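Local coordinates for protein spectinomycin phosphotransferase (PDB 3I1A) that transfers phosphate from a nucleotide to the antibiotic spectinomycin, thereby acting as a resistance factor in Legionella pneumophila, at residues L68-E76 / K123-P134; F177-L188 / F317-F327. All blocks are in the same frame, centred on the assembly; numbering follows the deposited sequence.

How the interactions relate
Interactions 1 and 2 follow one another along the chain and sit on opposite sides of its centre, with their centres about 35 Å apart and nearest atoms about 15 Å. Interaction 1 lies a shell away from the metal site: the side chain of Ile128 is about 11 Å from that of Asn217, and the side chain of Leu69 about 11 Å from that of Asp230. Both of those residues bind magnesium in a structure of this protein, although no metal is bound here. Interaction 2 is remote from these sites and joins helix 322-329 and the turn before it to helices 169-180 and 182-198. Aliphatic contacts and a water carry the first; aromatic rings dominate the second.

Interaction 1 (L68-E76 / K123-P134)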
loop_
_atom_site.group_PDB
_atom_site.type_symbol
_atom_site.label_atom_id
_atom_site.label_comp_id
_atom_site.label_asym_id
_atom_site.label_seq_id
_atom_site.Cartn_x
_atom_site.Cartn_y
_atom_site.Cartn_z
ATOM N N LEU A 68 -4.126 17.550 1.736
ATOM C CA LEU A 68 -4.967 17.628 2.930
ATOM C C LEU A 68 -4.155 17.300 4.187
ATOM O O LEU A 68 -4.257 18.006 5.184
ATOM C CB LEU A 68 -6.160 16.671 2.801
ATOM C CG LEU A 68 -7.065 16.506 4.024
ATOM C CD1 LEU A 68 -7.720 17.811 4.387
ATOM C CD2 LEU A 68 -8.123 15.460 3.717
ATOM N N LEU A 69 -3.340 16.245 4.140
ATOM C CA LEU A 69 -2.522 15.894 5.304
ATOM C C LEU A 69 -1.480 16.995 5.571
ATOM O O LEU A 69 -1.202 17.335 6.722
ATOM C CB LEU A 69 -1.825 14.536 5.079
ATOM C CG LEU A 69 -2.809 13.370 4.893
ATOM C CD1 LEU A 69 -2.058 12.088 4.553
ATOM C CD2 LEU A 69 -3.680 13.197 6.136
ATOM N N HIS A 70 -0.911 17.541 4.499
ATOM C CA HIS A 70 0.094 18.592 4.623
ATOM C C HIS A 70 -0.484 19.790 5.367
ATOM O O HIS A 70 0.091 20.250 6.362
ATOM C CB HIS A 70 0.585 18.997 3.228
ATOM C CG HIS A 70 1.557 20.139 3.223
ATOM N ND1 HIS A 70 1.156 21.458 3.180
ATOM C CD2 HIS A 70 2.909 20.158 3.261
ATOM C CE1 HIS A 70 2.222 22.240 3.196
ATOM N NE2 HIS A 70 3.298 21.475 3.244
ATOM N N ASP A 71 -1.625 20.283 4.888
ATOM C CA ASP A 71 -2.280 21.448 5.504
ATOM C C ASP A 71 -2.833 21.134 6.881
ATOM O O ASP A 71 -3.003 22.033 7.710
ATOM C CB ASP A 71 -3.417 21.975 4.612
ATOM C CG ASP A 71 -2.907 22.631 3.339
ATOM O OD1 ASP A 71 -1.676 22.687 3.128
ATOM O OD2 ASP A 71 -3.741 23.097 2.535
ATOM N N SER A 72 -3.098 19.852 7.122
ATOM C CA SER A 72 -3.642 19.383 8.392
ATOM C C SER A 72 -2.543 19.252 9.444
ATOM O O SER A 72 -2.817 18.962 10.609
ATOM C CB SER A 72 -4.324 18.027 8.186
ATOM O OG SER A 72 -5.091 17.654 9.315
ATOM N N GLY A 73 -1.298 19.451 9.021
ATOM C CA GLY A 73 -0.179 19.371 9.947
ATOM C C GLY A 73 0.548 18.046 10.142
ATOM O O GLY A 73 1.524 18.012 10.899
ATOM N N ILE A 74 0.097 16.961 9.510
ATOM C CA ILE A 74 0.790 15.672 9.661
ATOM C C ILE A 74 2.215 15.881 9.157
ATOM O O ILE A 74 2.435 16.391 8.057
ATOM C CB ILE A 74 0.104 14.534 8.862
ATOM C CG1 ILE A 74 -1.181 14.085 9.572
ATOM C CG2 ILE A 74 1.037 13.319 8.754
ATOM C CD1 ILE A 74 -2.308 15.075 9.531
ATOM N N LYS A 75 3.190 15.495 9.964
ATOM C CA LYS A 75 4.580 15.701 9.596
ATOM C C LYS A 75 5.289 14.503 8.983
ATOM O O LYS A 75 6.237 14.675 8.189
ATOM C CB LYS A 75 5.375 16.147 10.827
ATOM C CG LYS A 75 4.917 17.473 11.430
ATOM C CD LYS A 75 5.642 17.751 12.749
ATOM C CE LYS A 75 5.098 19.015 13.427
ATOM N NZ LYS A 75 5.849 19.384 14.666
ATOM N N GLU A 76 4.831 13.304 9.348
ATOM C CA GLU A 76 5.462 12.055 8.928
ATOM C C GLU A 76 5.169 11.547 7.531
ATOM O O GLU A 76 4.866 10.369 7.345
ATOM C CB GLU A 76 5.154 10.950 9.957
ATOM C CG GLU A 76 5.746 11.196 11.367
ATOM C CD GLU A 76 5.001 12.239 12.185
ATOM O OE1 GLU A 76 4.006 12.834 11.708
ATOM O OE2 GLU A 76 5.408 12.457 13.344
ATOM N N LYS A 123 0.644 7.391 16.985
ATOM C CA LYS A 123 0.218 8.799 17.043
ATOM C C LYS A 123 -0.172 9.346 15.650
ATOM O O LYS A 123 -1.199 10.000 15.487
ATOM C CB LYS A 123 1.351 9.646 17.630
ATOM C CG LYS A 123 1.134 11.168 17.687
ATOM C CD LYS A 123 2.419 11.865 18.195
ATOM C CE LYS A 123 3.710 11.293 17.547
ATOM N NZ LYS A 123 5.029 12.042 17.766
ATOM N N VAL A 124 0.648 9.047 14.644
ATOM C CA VAL A 124 0.397 9.538 13.291
ATOM C C VAL A 124 -0.812 8.891 12.633
ATOM O O VAL A 124 -1.617 9.569 11.983
ATOM C CB VAL A 124 1.664 9.340 12.403
ATOM C CG1 VAL A 124 1.353 9.671 10.946
ATOM C CG2 VAL A 124 2.767 10.260 12.919
ATOM N N LEU A 125 -0.970 7.594 12.808
ATOM C CA LEU A 125 -2.118 6.950 12.202
ATOM C C LEU A 125 -3.384 7.439 12.894
ATOM O O LEU A 125 -4.421 7.566 12.259
ATOM C CB LEU A 125 -1.991 5.438 12.279
ATOM C CG LEU A 125 -2.871 4.652 11.314
ATOM C CD1 LEU A 125 -2.612 5.107 9.874
ATOM C CD2 LEU A 125 -2.537 3.173 11.426
ATOM N N ARG A 126 -3.330 7.745 14.191
ATOM C CA ARG A 126 -4.536 8.272 14.834
ATOM C C ARG A 126 -4.840 9.662 14.250
ATOM O O ARG A 126 -6.003 10.024 14.032
ATOM C CB ARG A 126 -4.340 8.359 16.358
ATOM C CG ARG A 126 -5.556 8.927 17.135
ATOM C CD ARG A 126 -6.763 8.001 17.058
ATOM N NE ARG A 126 -7.941 8.567 17.731
ATOM C CZ ARG A 126 -8.095 8.644 19.054
ATOM N NH1 ARG A 126 -7.157 8.191 19.879
ATOM N NH2 ARG A 126 -9.200 9.187 19.566
ATOM N N GLN A 127 -3.792 10.446 14.000
ATOM C CA GLN A 127 -3.950 11.781 13.418
ATOM C C GLN A 127 -4.642 11.694 12.068
ATOM O O GLN A 127 -5.510 12.504 11.740
ATOM C CB GLN A 127 -2.594 12.452 13.187
ATOM C CG GLN A 127 -2.031 13.250 14.346
ATOM C CD GLN A 127 -0.868 14.113 13.886
ATOM O OE1 GLN A 127 0.202 13.603 13.593
ATOM N NE2 GLN A 127 -1.086 15.420 13.795
ATOM N N ILE A 128 -4.223 10.716 11.280
ATOM C CA ILE A 128 -4.779 10.510 9.950
ATOM C C ILE A 128 -6.241 10.111 10.073
ATOM O O ILE A 128 -7.114 10.692 9.416
ATOM C CB ILE A 128 -3.966 9.422 9.174
ATOM C CG1 ILE A 128 -2.578 9.963 8.817
ATOM C CG2 ILE A 128 -4.714 9.010 7.892
ATOM C CD1 ILE A 128 -1.541 8.860 8.533
ATOM N N HIS A 129 -6.531 9.143 10.929
ATOM C CA HIS A 129 -7.908 8.697 11.082
ATOM C C HIS A 129 -8.836 9.784 11.617
ATOM O O HIS A 129 -10.031 9.738 11.374
ATOM C CB HIS A 129 -7.977 7.475 12.008
ATOM C CG HIS A 129 -7.314 6.262 11.435
ATOM N ND1 HIS A 129 -7.067 5.125 12.169
ATOM C CD2 HIS A 129 -6.889 5.998 10.177
ATOM C CE1 HIS A 129 -6.519 4.207 11.386
ATOM N NE2 HIS A 129 -6.401 4.714 10.170
ATOM N N GLU A 130 -8.303 10.756 12.340
ATOM C CA GLU A 130 -9.169 11.799 12.861
ATOM C C GLU A 130 -9.264 13.008 11.949
ATOM O O GLU A 130 -10.001 13.954 12.251
ATOM C CB GLU A 130 -8.692 12.245 14.243
ATOM C CG GLU A 130 -8.746 11.136 15.276
ATOM C CD GLU A 130 -8.791 11.662 16.688
ATOM O OE1 GLU A 130 -8.017 12.582 16.997
ATOM O OE2 GLU A 130 -9.594 11.150 17.491
ATOM N N THR A 131 -8.534 12.980 10.836
ATOM C CA THR A 131 -8.526 14.099 9.914
ATOM C C THR A 131 -9.886 14.317 9.256
ATOM O O THR A 131 -10.460 13.393 8.690
ATOM C CB THR A 131 -7.436 13.909 8.842
ATOM O OG1 THR A 131 -6.151 13.972 9.472
ATOM C CG2 THR A 131 -7.494 15.030 7.804
ATOM N N SER A 132 -10.396 15.539 9.353
ATOM C CA SER A 132 -11.680 15.870 8.751
ATOM C C SER A 132 -11.509 15.924 7.239
ATOM O O SER A 132 -10.618 16.602 6.728
ATOM C CB SER A 132 -12.178 17.223 9.272
ATOM O OG SER A 132 -13.421 17.552 8.687
ATOM N N VAL A 133 -12.354 15.195 6.523
ATOM C CA VAL A 133 -12.262 15.161 5.073
ATOM C C VAL A 133 -13.354 16.034 4.447
ATOM O O VAL A 133 -14.546 15.819 4.686
ATOM C CB VAL A 133 -12.392 13.707 4.550
ATOM C CG1 VAL A 133 -12.158 13.667 3.023
ATOM C CG2 VAL A 133 -11.374 12.797 5.274
ATOM N N PRO A 134 -12.953 17.062 3.680
ATOM C CA PRO A 134 -13.940 17.936 3.043
ATOM C C PRO A 134 -14.821 17.091 2.115
ATOM O O PRO A 134 -14.362 16.120 1.507
ATOM C CB PRO A 134 -13.073 18.933 2.283
ATOM C CG PRO A 134 -11.853 19.035 3.147
ATOM C CD PRO A 134 -11.590 17.571 3.453
HETATM O O HOH W 1 2.616 14.686 12.801
#
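Leu68 and Thr131 meet tip to tip, Leu68 CG lying 4.1 Å from Thr131 CG2. Leu68 also brings both methyls up to the Pro134 ring, where Leu68 CD1 is 4.0 Å from Pro134 CD. Thr131 is two-faced: its methyl goes to Leu68, while OG1, on the nitrogen side of the residue (chi1 -66°), turns back and donates to Gln127 O at 2.8 Å. That bond ties the residue to the last turn of helix 115-129 and fixes the methyl's direction.

Ile74 fills the middle. CG1 and CG2 sit over the helix, Ile74 CG2 being 4.3 Å from Val124 CG1, and CD1 slants across Thr131. Leu69 CD2 comes in beside it at 4.3 Å from Ile128 CG1. The chain reaches Ile74 by leaving helix 61-71 through a Schellman motif, with Gly73 at positive phi.

The polar end is run by a water. It accepts from Lys75 N and donates to both Glu76 OE1 (2.6 Å) and Gln127 OE1 (2.8 Å). Glu76 bends at chi2 (76°), which folds its carboxylate back beside Lys75 N and the water; OE2 is held by Gln120, and Lys123 NZ, beyond salt-bridge range, offers nearby opposite charge.

In the kinase-like fold, helix 61-71 probably corresponds to helix αC of the protein kinases, in the N-terminal lobe, and the turn after it rests on what is probably a long helix of the C-terminal lobe. The backbone of Glu76 also bonds to Ile228, whose side chain touches Val124 and Ile128. Chemically, the two helices meet here through aliphatic packing with a single water bridging the carboxylate and the amide, and the lysine would probably help keep Glu76 ionised.

Interaction 2 (F177-L188 / F317-F327); sequences FFNQNSAAIHRL and FDPNNVVEIAF. With DMS (dimethyl sulfoxide), chain D.
The guanidinium of Arg187 lies flat on the ring of Phe327, its plane only 11° from the ring's and the two centres 4.0 Å apart. Arg187 runs fully extended from a CG anti to its nitrogen (chi1 178°), which carries CD over the same ring face as a CH-pi contact, 3.7 Å from the centroid, and sets the cationic group beyond it. At the guanidinium's edge, NH1 makes a weak bond to the oxygen of a dimethyl sulfoxide, probably from the crystallisation liquor, while a water linked weakly to NH2 donates to Phe327 O. Val323 CG1 backs the opposite ring face, and the carbonyl of Ala184 meets the rim, its O 3.6 Å from Phe327 CZ. Leu188 crosses Phe327 at about a right angle, Leu188 CD2 lying 3.7 Å from Phe327 CE1, and its CD1 reaches Val323 CG2.

Along the chain from there, Phe317 packs against the bend where helix 169-180 gives way to helix 182-198, with Val323 CG2 over one face of its ring. Phe177 points its edge at the Phe317 face in an offset edge-to-face pair, centroids 5.5 Å apart and planes at 72°. Asn181 covers a face of Phe177 with ND2, which at the same time donates almost straight to Phe177 O at 2.8 Å. Ala184 CB abuts the Phe317 edge, and Ile185 CG1 approaches Phe317 CZ.

Helix 322-329 thus packs against helix 182-198, Leu188 also reaching helix 274-297. The chemistry is graded: hydrocarbon and ring-edge contacts round the buried Ile185, Leu188 and Val323, and at the rim a cation over an aromatic face.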
loop_
_atom_site.group_PDB
_atom_site.type_symbol
_atom_site.label_atom_id
_atom_site.label_comp_id
_atom_site.label_asym_id
_atom_site.label_seq_id
_atom_site.Cartn_x
_atom_site.Cartn_y
_atom_site.Cartn_z
ATOM N N PHE A 177 0.162 -27.517 -3.817
ATOM C CA PHE A 177 0.229 -26.726 -2.596
ATOM C C PHE A 177 -1.179 -26.290 -2.179
ATOM O O PHE A 177 -1.511 -26.292 -0.997
ATOM C CB PHE A 177 1.094 -25.471 -2.786
ATOM C CG PHE A 177 1.313 -24.705 -1.509
ATOM C CD1 PHE A 177 2.308 -25.075 -0.617
ATOM C CD2 PHE A 177 0.469 -23.650 -1.170
ATOM C CE1 PHE A 177 2.464 -24.402 0.603
ATOM C CE2 PHE A 177 0.612 -22.977 0.033
ATOM C CZ PHE A 177 1.611 -23.351 0.924
ATOM N N PHE A 178 -1.984 -25.887 -3.152
ATOM C CA PHE A 178 -3.370 -25.443 -2.879
ATOM C C PHE A 178 -4.129 -26.614 -2.268
ATOM O O PHE A 178 -4.793 -26.508 -1.230
ATOM C CB PHE A 178 -4.045 -25.043 -4.194
ATOM C CG PHE A 178 -5.309 -24.226 -4.027
ATOM C CD1 PHE A 178 -5.306 -22.851 -4.297
ATOM C CD2 PHE A 178 -6.503 -24.830 -3.621
ATOM C CE1 PHE A 178 -6.472 -22.083 -4.174
ATOM C CE2 PHE A 178 -7.681 -24.073 -3.491
ATOM C CZ PHE A 178 -7.662 -22.695 -3.771
ATOM N N ASN A 179 -4.025 -27.757 -2.927
ATOM C CA ASN A 179 -4.702 -28.929 -2.435
ATOM C C ASN A 179 -4.239 -29.270 -1.001
ATOM O O ASN A 179 -5.075 -29.579 -0.132
ATOM C CB ASN A 179 -4.456 -30.070 -3.424
ATOM C CG ASN A 179 -5.233 -31.316 -3.083
ATOM O OD1 ASN A 179 -4.676 -32.274 -2.548
ATOM N ND2 ASN A 179 -6.528 -31.308 -3.377
ATOM N N GLN A 180 -2.933 -29.189 -0.731
ATOM C CA GLN A 180 -2.415 -29.513 0.596
ATOM C C GLN A 180 -2.882 -28.522 1.666
ATOM O O GLN A 180 -2.917 -28.853 2.844
ATOM C CB GLN A 180 -0.876 -29.558 0.600
ATOM C CG GLN A 180 -0.301 -30.496 -0.441
ATOM C CD GLN A 180 1.204 -30.339 -0.614
ATOM O OE1 GLN A 180 1.741 -29.229 -0.544
ATOM N NE2 GLN A 180 1.891 -31.452 -0.854
ATOM N N ASN A 181 -3.226 -27.312 1.247
ATOM C CA ASN A 181 -3.681 -26.267 2.175
ATOM C C ASN A 181 -5.132 -25.863 1.881
ATOM O O ASN A 181 -5.554 -24.730 2.165
ATOM C CB ASN A 181 -2.765 -25.045 2.045
ATOM C CG ASN A 181 -1.369 -25.330 2.509
ATOM O OD1 ASN A 181 -1.052 -25.196 3.693
ATOM N ND2 ASN A 181 -0.515 -25.758 1.577
ATOM N N SER A 182 -5.896 -26.798 1.329
ATOM C CA SER A 182 -7.284 -26.535 0.950
ATOM C C SER A 182 -8.187 -26.111 2.096
ATOM O O SER A 182 -9.019 -25.215 1.935
ATOM C CB SER A 182 -7.893 -27.776 0.281
ATOM O OG SER A 182 -9.058 -27.412 -0.433
ATOM N N ALA A 183 -8.031 -26.768 3.241
ATOM C CA ALA A 183 -8.838 -26.464 4.428
ATOM C C ALA A 183 -8.618 -25.022 4.877
ATOM O O ALA A 183 -9.570 -24.303 5.205
ATOM C CB ALA A 183 -8.480 -27.407 5.545
ATOM N N ALA A 184 -7.359 -24.601 4.883
ATOM C CA ALA A 184 -7.045 -23.240 5.290
ATOM C C ALA A 184 -7.568 -22.253 4.259
ATOM O O ALA A 184 -8.055 -21.191 4.623
ATOM C CB ALA A 184 -5.526 -23.071 5.481
ATOM N N ILE A 185 -7.498 -22.603 2.971
ATOM C CA ILE A 185 -7.959 -21.675 1.940
ATOM C C ILE A 185 -9.470 -21.451 1.962
ATOM O O ILE A 185 -9.967 -20.314 1.815
ATOM C CB ILE A 185 -7.486 -22.154 0.565
ATOM C CG1 ILE A 185 -5.952 -22.096 0.555
ATOM C CG2 ILE A 185 -8.078 -21.309 -0.555
ATOM C CD1 ILE A 185 -5.306 -22.733 -0.672
ATOM N N HIS A 186 -10.210 -22.529 2.150
ATOM C CA HIS A 186 -11.655 -22.398 2.201
ATOM C C HIS A 186 -12.025 -21.621 3.468
ATOM O O HIS A 186 -12.933 -20.792 3.449
ATOM C CB HIS A 186 -12.301 -23.791 2.195
ATOM C CG HIS A 186 -12.379 -24.411 0.831
ATOM N ND1 HIS A 186 -13.563 -24.529 0.137
ATOM C CD2 HIS A 186 -11.417 -24.921 0.023
ATOM C CE1 HIS A 186 -13.329 -25.085 -1.040
ATOM N NE2 HIS A 186 -12.035 -25.332 -1.135
ATOM N N ARG A 187 -11.312 -21.872 4.561
ATOM C CA ARG A 187 -11.594 -21.169 5.816
ATOM C C ARG A 187 -11.379 -19.654 5.662
ATOM O O ARG A 187 -12.170 -18.847 6.168
ATOM C CB ARG A 187 -10.719 -21.727 6.952
ATOM C CG ARG A 187 -10.901 -21.012 8.303
ATOM C CD ARG A 187 -10.081 -21.656 9.416
ATOM N NE ARG A 187 -10.091 -20.866 10.651
ATOM C CZ ARG A 187 -9.601 -21.282 11.812
ATOM N NH1 ARG A 187 -9.064 -22.490 11.917
ATOM N NH2 ARG A 187 -9.623 -20.479 12.871
ATOM N N LEU A 188 -10.315 -19.256 4.962
ATOM C CA LEU A 188 -10.064 -17.827 4.752
ATOM C C LEU A 188 -11.228 -17.206 3.999
ATOM O O LEU A 188 -11.732 -16.148 4.381
ATOM C CB LEU A 188 -8.757 -17.613 3.957
ATOM C CG LEU A 188 -7.490 -17.897 4.776
ATOM C CD1 LEU A 188 -6.337 -18.256 3.863
ATOM C CD2 LEU A 188 -7.161 -16.676 5.646
ATOM N N PHE A 317 1.460 -18.869 4.394
ATOM C CA PHE A 317 1.118 -20.004 5.253
ATOM C C PHE A 317 2.215 -20.424 6.231
ATOM O O PHE A 317 2.073 -21.431 6.938
ATOM C CB PHE A 317 0.699 -21.203 4.378
ATOM C CG PHE A 317 -0.497 -20.924 3.518
ATOM C CD1 PHE A 317 -0.356 -20.244 2.304
ATOM C CD2 PHE A 317 -1.787 -21.279 3.947
ATOM C CE1 PHE A 317 -1.472 -19.920 1.530
ATOM C CE2 PHE A 317 -2.915 -20.953 3.179
ATOM C CZ PHE A 317 -2.764 -20.273 1.972
ATOM N N ASP A 318 3.303 -19.663 6.285
ATOM C CA ASP A 318 4.394 -20.006 7.205
ATOM C C ASP A 318 4.072 -19.690 8.670
ATOM O O ASP A 318 3.154 -18.931 8.976
ATOM C CB ASP A 318 5.682 -19.272 6.819
ATOM C CG ASP A 318 6.396 -19.904 5.625
ATOM O OD1 ASP A 318 6.173 -21.095 5.344
ATOM O OD2 ASP A 318 7.208 -19.205 4.986
ATOM N N PRO A 319 4.830 -20.291 9.601
ATOM C CA PRO A 319 4.610 -20.051 11.027
ATOM C C PRO A 319 4.638 -18.565 11.344
ATOM O O PRO A 319 5.561 -17.853 10.946
ATOM C CB PRO A 319 5.780 -20.790 11.687
ATOM C CG PRO A 319 6.007 -21.923 10.784
ATOM C CD PRO A 319 5.914 -21.268 9.404
ATOM N N ASN A 320 3.624 -18.101 12.062
ATOM C CA ASN A 320 3.534 -16.706 12.471
ATOM C C ASN A 320 3.341 -15.748 11.306
ATOM O O ASN A 320 3.640 -14.560 11.436
ATOM C CB ASN A 320 4.797 -16.274 13.234
ATOM C CG ASN A 320 5.249 -17.285 14.265
ATOM O OD1 ASN A 320 6.420 -17.291 14.665
ATOM N ND2 ASN A 320 4.331 -18.147 14.706
ATOM N N ASN A 321 2.891 -16.238 10.154
ATOM C CA ASN A 321 2.677 -15.314 9.039
ATOM C C ASN A 321 1.202 -14.912 8.998
ATOM O O ASN A 321 0.459 -15.185 9.954
ATOM C CB ASN A 321 3.154 -15.901 7.699
ATOM C CG ASN A 321 3.611 -14.813 6.716
ATOM O OD1 ASN A 321 2.798 -14.083 6.156
ATOM N ND2 ASN A 321 4.921 -14.691 6.525
ATOM N N VAL A 322 0.765 -14.282 7.912
ATOM C CA VAL A 322 -0.610 -13.775 7.873
ATOM C C VAL A 322 -1.771 -14.743 8.099
ATOM O O VAL A 322 -2.743 -14.401 8.777
ATOM C CB VAL A 322 -0.873 -12.920 6.594
ATOM C CG1 VAL A 322 0.056 -11.680 6.620
ATOM C CG2 VAL A 322 -0.653 -13.719 5.301
ATOM N N VAL A 323 -1.673 -15.951 7.561
ATOM C CA VAL A 323 -2.761 -16.885 7.750
ATOM C C VAL A 323 -2.932 -17.302 9.203
ATOM O O VAL A 323 -4.043 -17.254 9.728
ATOM C CB VAL A 323 -2.588 -18.136 6.850
ATOM C CG1 VAL A 323 -3.687 -19.163 7.184
ATOM C CG2 VAL A 323 -2.653 -17.713 5.382
ATOM N N GLU A 324 -1.848 -17.700 9.862
ATOM C CA GLU A 324 -1.944 -18.138 11.252
ATOM C C GLU A 324 -2.434 -17.026 12.170
ATOM O O GLU A 324 -3.183 -17.277 13.117
ATOM C CB GLU A 324 -0.597 -18.683 11.743
ATOM C CG GLU A 324 -0.126 -19.904 10.964
ATOM C CD GLU A 324 1.005 -20.642 11.648
ATOM O OE1 GLU A 324 1.775 -19.990 12.383
ATOM O OE2 GLU A 324 1.130 -21.872 11.439
ATOM N N ILE A 325 -1.996 -15.802 11.903
ATOM C CA ILE A 325 -2.436 -14.648 12.687
ATOM C C ILE A 325 -3.922 -14.332 12.429
ATOM O O ILE A 325 -4.659 -13.981 13.355
ATOM C CB ILE A 325 -1.560 -13.420 12.366
ATOM C CG1 ILE A 325 -0.149 -13.638 12.934
ATOM C CG2 ILE A 325 -2.186 -12.148 12.943
ATOM C CD1 ILE A 325 0.831 -12.586 12.522
ATOM N N ALA A 326 -4.371 -14.469 11.186
ATOM C CA ALA A 326 -5.778 -14.215 10.860
ATOM C C ALA A 326 -6.657 -15.210 11.632
ATOM O O ALA A 326 -7.630 -14.819 12.294
ATOM C CB ALA A 326 -6.013 -14.357 9.354
ATOM N N PHE A 327 -6.311 -16.493 11.560
ATOM C CA PHE A 327 -7.075 -17.523 12.261
ATOM C C PHE A 327 -7.089 -17.272 13.759
ATOM O O PHE A 327 -8.103 -17.483 14.428
ATOM C CB PHE A 327 -6.488 -18.912 11.989
ATOM C CG PHE A 327 -6.649 -19.375 10.574
ATOM C CD1 PHE A 327 -7.430 -18.674 9.669
ATOM C CD2 PHE A 327 -6.029 -20.551 10.153
ATOM C CE1 PHE A 327 -7.594 -19.134 8.366
ATOM C CE2 PHE A 327 -6.192 -21.013 8.856
ATOM C CZ PHE A 327 -6.970 -20.310 7.964
HETATM S S DMS D . -7.119 -24.633 9.626
HETATM O O DMS D . -7.720 -25.287 10.817
HETATM C C1 DMS D . -5.985 -25.761 8.910
HETATM C C2 DMS D . -8.349 -24.461 8.358
HETATM O O HOH W 2 -8.975 -19.704 16.107
#